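Side-chain contacts in oligopeptide-binding protein oppA (Lactococcus lactis, PDB 3DRF), which binds oligopeptides as the receptor of the OppABCDF ABC transporter, delivering peptides longer than three residues for uptake and growth in milk: residues Ser452-Asp455 with His456-Pro460; Pro490-Phe493 with Gly494-Asp498. All coordinates share one frame; numbering follows the deposited sequence.

Contact 1 comes first along the chain: Ser452-Asp455 and His456-Pro460 adjoin in helix 450-458, the second running past its C-terminal end, so it closes one helical turn and the helix exit. Contact 2, Pro490-Phe493 with Gly494-Asp498, follows after strand 468-474 and helix 482-485; it closes a type I turn in the loop that leads to helix 499-508. The two are in series, neither nested nor crossed, with centres about 13 Å apart. They meet through the ring of Phe493, whose CD1 lies 3.7 Å from Met457 CB, with Trp453 and Thr458 also touching it. Trp453, Val454 and Phe493 pack on apolar side chains of the bound peptide, and Tyr491 on its backbone, so helix and loop together border the binding cavity.

Contact 1: Ser452-Asp455 with His456-Pro460; sequences SWVD and HMTTP
Met457 lays its CG over the indole of Trp453, one helical turn back. CG stands 3.6 Å from the centroid of the six-membered ring and only 18° off the ring normal, the geometry of a CH-pi contact. The bend at chi2 of Met457 puts SD 4.5 Å from the centroid of the five-membered ring of Trp453, an oblique Met-aromatic contact. Trp453 CG is anti to its own backbone N (chi1 178°), which sets the indole beside the carbonyl carbon, where the Met457 chain can reach its face. Trp453 NE1 is hydrogen-bonded to Thr469 OG1, Arg416 makes a cation-pi contact with the indole, and an apolar side chain of the bound peptide packs on it.

The backbone evidence is that of the last turns of an alpha-helix. His456 N donates to Ser452 O at 2.9 Å, followed by Met457 N to Trp453 O; Thr458 N and Thr459 N continue the i to i-4 pattern, and Thr459 is the first residue to leave helical angles.

Two threonine hydroxyls add side-chain bonds to these carbonyls. Thr458 OG1 donates to Val454 O at 2.9 Å. Val454 O thus has two donors on Thr458, its N and its OG1, the hydroxyl coming from above the carbonyl plane (36° out of it). Thr459 OG1 donates to Asp455 O at 2.9 Å. That oxygen is likewise gripped twice, since the backbone N of Thr459 reaches it from the opposite face of its plane. A water donates to both Asp455 OD1 (2.6 Å) and Thr458 OG1 (3.1 Å), bridging the carboxylate to the hydroxyl. Apolar contact on this side is slight, with Val454 CG1 4.2 Å from Thr458 CG2.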
ATOM      1  N   SER A 452       3.883   9.299 -12.210  0.50  9.80           N
ATOM      2  CA  SER A 452       4.239   8.649 -13.477  0.50 10.12           C
ATOM      3  C   SER A 452       4.612   7.179 -13.255  0.50  9.49           C
ATOM      4  O   SER A 452       4.178   6.289 -13.997  0.50  8.97           O
ATOM      5  CB  SER A 452       5.407   9.385 -14.138  0.50 10.34           C
ATOM      6  OG  SER A 452       5.010  10.658 -14.619  0.50 13.01           O
ATOM      7  N   TRP A 453       5.397   6.937 -12.225  1.00  9.07           N
ATOM      8  CA  TRP A 453       5.838   5.564 -11.894  1.00  8.18           C
ATOM      9  C   TRP A 453       4.628   4.669 -11.558  1.00  8.22           C
ATOM     10  O   TRP A 453       4.534   3.593 -12.010  1.00  7.93           O
ATOM     11  CB  TRP A 453       6.805   5.613 -10.730  1.00  8.20           C
ATOM     12  CG  TRP A 453       7.294   4.220 -10.259  1.00  7.65           C
ATOM     13  CD1 TRP A 453       8.335   3.518 -10.735  1.00  7.78           C
ATOM     14  CD2 TRP A 453       6.720   3.453  -9.229  1.00  9.03           C
ATOM     15  NE1 TRP A 453       8.457   2.353 -10.062  1.00  8.81           N
ATOM     16  CE2 TRP A 453       7.478   2.275  -9.114  1.00  9.24           C
ATOM     17  CE3 TRP A 453       5.649   3.655  -8.364  1.00 10.80           C
ATOM     18  CZ2 TRP A 453       7.176   1.268  -8.188  1.00  9.98           C
ATOM     19  CZ3 TRP A 453       5.362   2.675  -7.436  1.00 11.83           C
ATOM     20  CH2 TRP A 453       6.140   1.488  -7.347  1.00 10.96           C
ATOM     21  N   VAL A 454       3.702   5.186 -10.772  1.00  8.09           N
ATOM     22  CA  VAL A 454       2.502   4.429 -10.413  1.00  8.23           C
ATOM     23  C   VAL A 454       1.720   4.063 -11.692  1.00  8.52           C
ATOM     24  O   VAL A 454       1.319   2.933 -11.861  1.00  8.47           O
ATOM     25  CB  VAL A 454       1.566   5.173  -9.405  1.00  8.41           C
ATOM     26  CG1 VAL A 454       0.278   4.320  -9.144  1.00 10.28           C
ATOM     27  CG2 VAL A 454       2.288   5.400  -8.066  1.00  9.38           C
ATOM     28  N   ASP A 455       1.564   5.025 -12.607  1.00  8.78           N
ATOM     29  CA  ASP A 455       0.876   4.756 -13.904  1.00  9.53           C
ATOM     30  C   ASP A 455       1.630   3.642 -14.663  1.00  8.85           C
ATOM     31  O   ASP A 455       1.039   2.761 -15.188  1.00  8.63           O
ATOM     32  CB  ASP A 455       0.792   6.037 -14.770  1.00 10.69           C
ATOM     33  CG  ASP A 455      -0.183   7.052 -14.226  1.00 14.59           C
ATOM     34  OD1 ASP A 455      -1.046   6.719 -13.423  1.00 18.22           O
ATOM     35  OD2 ASP A 455       0.036   8.158 -14.623  1.00 17.95           O
ATOM     36  N   HIS A 456       2.932   3.784 -14.739  1.00  8.80           N
ATOM     37  CA  HIS A 456       3.774   2.779 -15.432  1.00  8.84           C
ATOM     38  C   HIS A 456       3.593   1.366 -14.860  1.00  8.36           C
ATOM     39  O   HIS A 456       3.599   0.458 -15.597  1.00  8.58           O
ATOM     40  CB  HIS A 456       5.257   3.209 -15.409  1.00  9.25           C
ATOM     41  CG  HIS A 456       6.033   2.815 -16.631  1.00  9.92           C
ATOM     42  ND1 HIS A 456       5.743   3.300 -17.880  1.00 11.39           N
ATOM     43  CD2 HIS A 456       7.103   2.020 -16.776  1.00 10.01           C
ATOM     44  CE1 HIS A 456       6.596   2.787 -18.742  1.00 11.92           C
ATOM     45  NE2 HIS A 456       7.418   2.002 -18.103  1.00 10.73           N
ATOM     46  N   MET A 457       3.487   1.273 -13.546  1.00  7.51           N
ATOM     47  CA  MET A 457       3.398  -0.030 -12.860  1.00  7.63           C
ATOM     48  C   MET A 457       2.036  -0.661 -13.007  1.00  7.67           C
ATOM     49  O   MET A 457       1.931  -1.828 -13.070  1.00  7.83           O
ATOM     50  CB  MET A 457       3.710   0.112 -11.364  1.00  7.49           C
ATOM     51  CG  MET A 457       5.200   0.493 -11.070  1.00  8.47           C
ATOM     52  SD  MET A 457       6.370  -0.747 -11.701  1.00 10.09           S
ATOM     53  CE  MET A 457       7.120   0.152 -13.111  1.00 11.12           C
ATOM     54  N   THR A 458       0.990   0.168 -12.996  1.00  8.39           N
ATOM     55  CA  THR A 458      -0.398  -0.354 -12.874  1.00  9.19           C
ATOM     56  C   THR A 458      -1.152  -0.503 -14.171  1.00 10.05           C
ATOM     57  O   THR A 458      -2.003  -1.317 -14.272  1.00 10.87           O
ATOM     58  CB  THR A 458      -1.269   0.525 -11.959  1.00  9.66           C
ATOM     59  OG1 THR A 458      -1.311   1.851 -12.474  1.00 10.72           O
ATOM     60  CG2 THR A 458      -0.789   0.522 -10.484  1.00 10.83           C
ATOM     61  N   THR A 459      -0.835   0.287 -15.157  1.00 10.04           N
ATOM     62  CA  THR A 459      -1.650   0.299 -16.388  1.00 10.86           C
ATOM     63  C   THR A 459      -1.457  -0.984 -17.229  1.00 10.09           C
ATOM     64  O   THR A 459      -0.411  -1.267 -17.662  1.00  9.91           O
ATOM     65  CB  THR A 459      -1.293   1.521 -17.262  1.00 11.55           C
ATOM     66  OG1 THR A 459      -1.510   2.706 -16.506  1.00 13.28           O
ATOM     67  CG2 THR A 459      -2.196   1.563 -18.509  1.00 12.31           C
ATOM     68  N   PRO A 460      -2.517  -1.766 -17.435  1.00  9.70           N
ATOM     69  CA  PRO A 460      -2.353  -3.005 -18.192  1.00  9.82           C
ATOM     70  C   PRO A 460      -1.955  -2.708 -19.666  1.00  9.66           C
ATOM     71  O   PRO A 460      -2.336  -1.695 -20.216  1.00 10.17           O
ATOM     72  CB  PRO A 460      -3.756  -3.679 -18.134  1.00 10.21           C
ATOM     73  CG  PRO A 460      -4.497  -2.964 -17.127  1.00 11.39           C
ATOM     74  CD  PRO A 460      -3.904  -1.600 -16.932  1.00 10.31           C
TER
HETATM   75  O   HOH W   1      -1.998   4.840 -11.844  1.00 36.03           O

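Contact 2: Pro490-Phe493 with Gly494-Asp498; sequences PYNF and GHFND
The phenyl ring of Phe496 carries the amide of Asn492 on one face: ND2 sits 3.4 Å above the plane, over the ring centre. Amide and ring planes are 69° apart, so the amide stands steeply on the ring. The imidazole of His495 receives Phe493 O over one face, 3.0 Å above its plane and displaced toward the rim. The Phe493 ring in turn has Tyr491 O over one face, also toward the rim.

Asn492 CG is anti to the backbone N (chi1 -172°), which turns OD1 under the following backbone: His495 N (3.0 Å) and Phe496 N (3.3 Å) both point to it in weak bonds. A water that takes a bond from Gly494 N is the third partner of Asn492 OD1, donating to it at 2.8 Å. The backbone bond from His495 N to Asn492 O, 3.1 Å long, closes a type I beta turn from Asn492 to His495, the donor lying 58° out of the carbonyl plane. Asn492 is also the centre of an inverse gamma turn, and its ND2 bonds to Phe485 O.

A second water lies between Phe493 O (2.8 Å) and His495 NE2, its bond to NE2 weak; His495 ND1 bonds to Asn319 OD1. Exchanging His495 for an alanine removes the imidazole and is likely to leave Asn319 OD1 without this partner, break the water link and uncover Phe493 O.

The loop lies between helix 482-485 and helix 499-508, which Asp498 N-caps by bonding OD2 to Ile501 N. Asn492 touches strand 318-320, His495 touches strand 311-313, and Phe496 stacks on Tyr535.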
ATOM      1  N   PRO A 490      -3.209  -6.877 -10.304  1.00  5.94           N
ATOM      2  CA  PRO A 490      -2.296  -5.946 -11.002  1.00  6.08           C
ATOM      3  C   PRO A 490      -1.216  -5.354 -10.065  1.00  5.85           C
ATOM      4  O   PRO A 490      -0.234  -4.894 -10.497  1.00  6.13           O
ATOM      5  CB  PRO A 490      -3.237  -4.807 -11.439  1.00  7.48           C
ATOM      6  CG  PRO A 490      -4.567  -5.436 -11.605  1.00  6.85           C
ATOM      7  CD  PRO A 490      -4.628  -6.464 -10.438  1.00  5.88           C
ATOM      8  N   TYR A 491      -1.415  -5.463  -8.747  1.00  5.33           N
ATOM      9  CA  TYR A 491      -0.381  -4.993  -7.808  1.00  5.79           C
ATOM     10  C   TYR A 491       0.910  -5.876  -7.785  1.00  5.44           C
ATOM     11  O   TYR A 491       1.871  -5.466  -7.269  1.00  5.92           O
ATOM     12  CB  TYR A 491      -0.947  -4.911  -6.396  1.00  5.63           C
ATOM     13  CG  TYR A 491      -1.720  -3.621  -6.063  1.00  5.34           C
ATOM     14  CD1 TYR A 491      -2.175  -2.755  -7.038  1.00  6.09           C
ATOM     15  CD2 TYR A 491      -2.017  -3.326  -4.750  1.00  6.11           C
ATOM     16  CE1 TYR A 491      -2.878  -1.605  -6.696  1.00  6.84           C
ATOM     17  CE2 TYR A 491      -2.725  -2.181  -4.416  1.00  6.46           C
ATOM     18  CZ  TYR A 491      -3.157  -1.335  -5.384  1.00  5.18           C
ATOM     19  OH  TYR A 491      -3.861  -0.174  -4.998  1.00  6.29           O
ATOM     20  N   ASN A 492       0.854  -7.042  -8.435  1.00  5.58           N
ATOM     21  CA  ASN A 492       2.042  -7.847  -8.716  1.00  6.05           C
ATOM     22  C   ASN A 492       2.750  -7.194  -9.917  1.00  6.12           C
ATOM     23  O   ASN A 492       2.555  -7.551 -11.031  1.00  6.32           O
ATOM     24  CB  ASN A 492       1.647  -9.321  -8.988  1.00  6.54           C
ATOM     25  CG  ASN A 492       2.889 -10.251  -9.097  1.00  6.32           C
ATOM     26  OD1 ASN A 492       3.858  -9.907  -9.629  1.00  6.81           O
ATOM     27  ND2 ASN A 492       2.797 -11.420  -8.541  1.00  7.74           N
ATOM     28  N   PHE A 493       3.577  -6.195  -9.615  1.00  6.30           N
ATOM     29  CA  PHE A 493       4.112  -5.258 -10.652  1.00  7.22           C
ATOM     30  C   PHE A 493       5.072  -5.876 -11.637  1.00  6.66           C
ATOM     31  O   PHE A 493       5.156  -5.442 -12.724  1.00  6.65           O
ATOM     32  CB  PHE A 493       4.835  -4.043  -9.972  1.00  7.68           C
ATOM     33  CG  PHE A 493       3.920  -3.096  -9.198  1.00  8.89           C
ATOM     34  CD1 PHE A 493       2.573  -2.955  -9.539  1.00  9.28           C
ATOM     35  CD2 PHE A 493       4.421  -2.367  -8.159  1.00 12.26           C
ATOM     36  CE1 PHE A 493       1.726  -2.100  -8.841  1.00 11.63           C
ATOM     37  CE2 PHE A 493       3.563  -1.510  -7.473  1.00 13.20           C
ATOM     38  CZ  PHE A 493       2.257  -1.362  -7.844  1.00 13.31           C
ATOM     39  N   GLY A 494       5.791  -6.887 -11.184  1.00  6.83           N
ATOM     40  CA  GLY A 494       6.679  -7.647 -12.065  1.00  6.74           C
ATOM     41  C   GLY A 494       6.039  -8.842 -12.779  1.00  6.31           C
ATOM     42  O   GLY A 494       6.683  -9.437 -13.604  1.00  6.63           O
ATOM     43  N   HIS A 495       4.807  -9.184 -12.420  1.00  5.86           N
ATOM     44  CA  HIS A 495       3.934 -10.176 -13.119  1.00  5.97           C
ATOM     45  C   HIS A 495       4.508 -11.613 -13.093  1.00  5.90           C
ATOM     46  O   HIS A 495       4.410 -12.322 -14.049  1.00  7.03           O
ATOM     47  CB  HIS A 495       3.648  -9.740 -14.587  1.00  6.62           C
ATOM     48  CG  HIS A 495       3.375  -8.281 -14.726  1.00  7.04           C
ATOM     49  ND1 HIS A 495       2.266  -7.693 -14.175  1.00  7.21           N
ATOM     50  CD2 HIS A 495       4.078  -7.299 -15.305  1.00  8.18           C
ATOM     51  CE1 HIS A 495       2.310  -6.395 -14.387  1.00  8.18           C
ATOM     52  NE2 HIS A 495       3.380  -6.147 -15.109  1.00  8.50           N
ATOM     53  N   PHE A 496       5.017 -12.009 -11.939  1.00  5.69           N
ATOM     54  CA  PHE A 496       5.329 -13.426 -11.749  1.00  5.78           C
ATOM     55  C   PHE A 496       4.017 -14.188 -11.495  1.00  5.74           C
ATOM     56  O   PHE A 496       3.037 -13.652 -11.053  1.00  6.34           O
ATOM     57  CB  PHE A 496       6.416 -13.675 -10.674  1.00  6.09           C
ATOM     58  CG  PHE A 496       5.965 -13.458  -9.221  1.00  5.52           C
ATOM     59  CD1 PHE A 496       5.148 -14.389  -8.556  1.00  6.46           C
ATOM     60  CD2 PHE A 496       6.377 -12.311  -8.549  1.00  6.00           C
ATOM     61  CE1 PHE A 496       4.783 -14.182  -7.215  1.00  7.07           C
ATOM     62  CE2 PHE A 496       6.016 -12.132  -7.204  1.00  7.09           C
ATOM     63  CZ  PHE A 496       5.221 -13.064  -6.554  1.00  6.93           C
ATOM     64  N   ASN A 497       4.069 -15.443 -11.845  1.00  5.70           N
ATOM     65  CA  ASN A 497       2.951 -16.371 -11.668  1.00  5.75           C
ATOM     66  C   ASN A 497       3.554 -17.761 -11.500  1.00  5.94           C
ATOM     67  O   ASN A 497       3.954 -18.378 -12.443  1.00  6.27           O
ATOM     68  CB  ASN A 497       1.984 -16.344 -12.886  1.00  5.63           C
ATOM     69  CG  ASN A 497       0.756 -17.209 -12.635  1.00  5.73           C
ATOM     70  OD1 ASN A 497       0.850 -18.230 -12.062  1.00  6.43           O
ATOM     71  ND2 ASN A 497      -0.374 -16.743 -13.066  1.00  6.59           N
ATOM     72  N   ASP A 498       3.620 -18.188 -10.268  1.00  6.39           N
ATOM     73  CA  ASP A 498       4.443 -19.312  -9.874  1.00  6.18           C
ATOM     74  C   ASP A 498       3.638 -20.234  -8.954  1.00  6.15           C
ATOM     75  O   ASP A 498       3.083 -19.811  -8.016  1.00  6.55           O
ATOM     76  CB  ASP A 498       5.712 -18.749  -9.156  1.00  6.50           C
ATOM     77  CG  ASP A 498       6.684 -19.856  -8.728  1.00  6.16           C
ATOM     78  OD1 ASP A 498       7.654 -20.093  -9.449  1.00  7.02           O
ATOM     79  OD2 ASP A 498       6.479 -20.441  -7.685  1.00  7.19           O
TER
HETATM   80  O   HOH W   2       6.248  -8.646  -8.878  1.00  7.36           O
HETATM   81  O   HOH W   3       3.850  -3.471 -14.165  1.00  8.30           O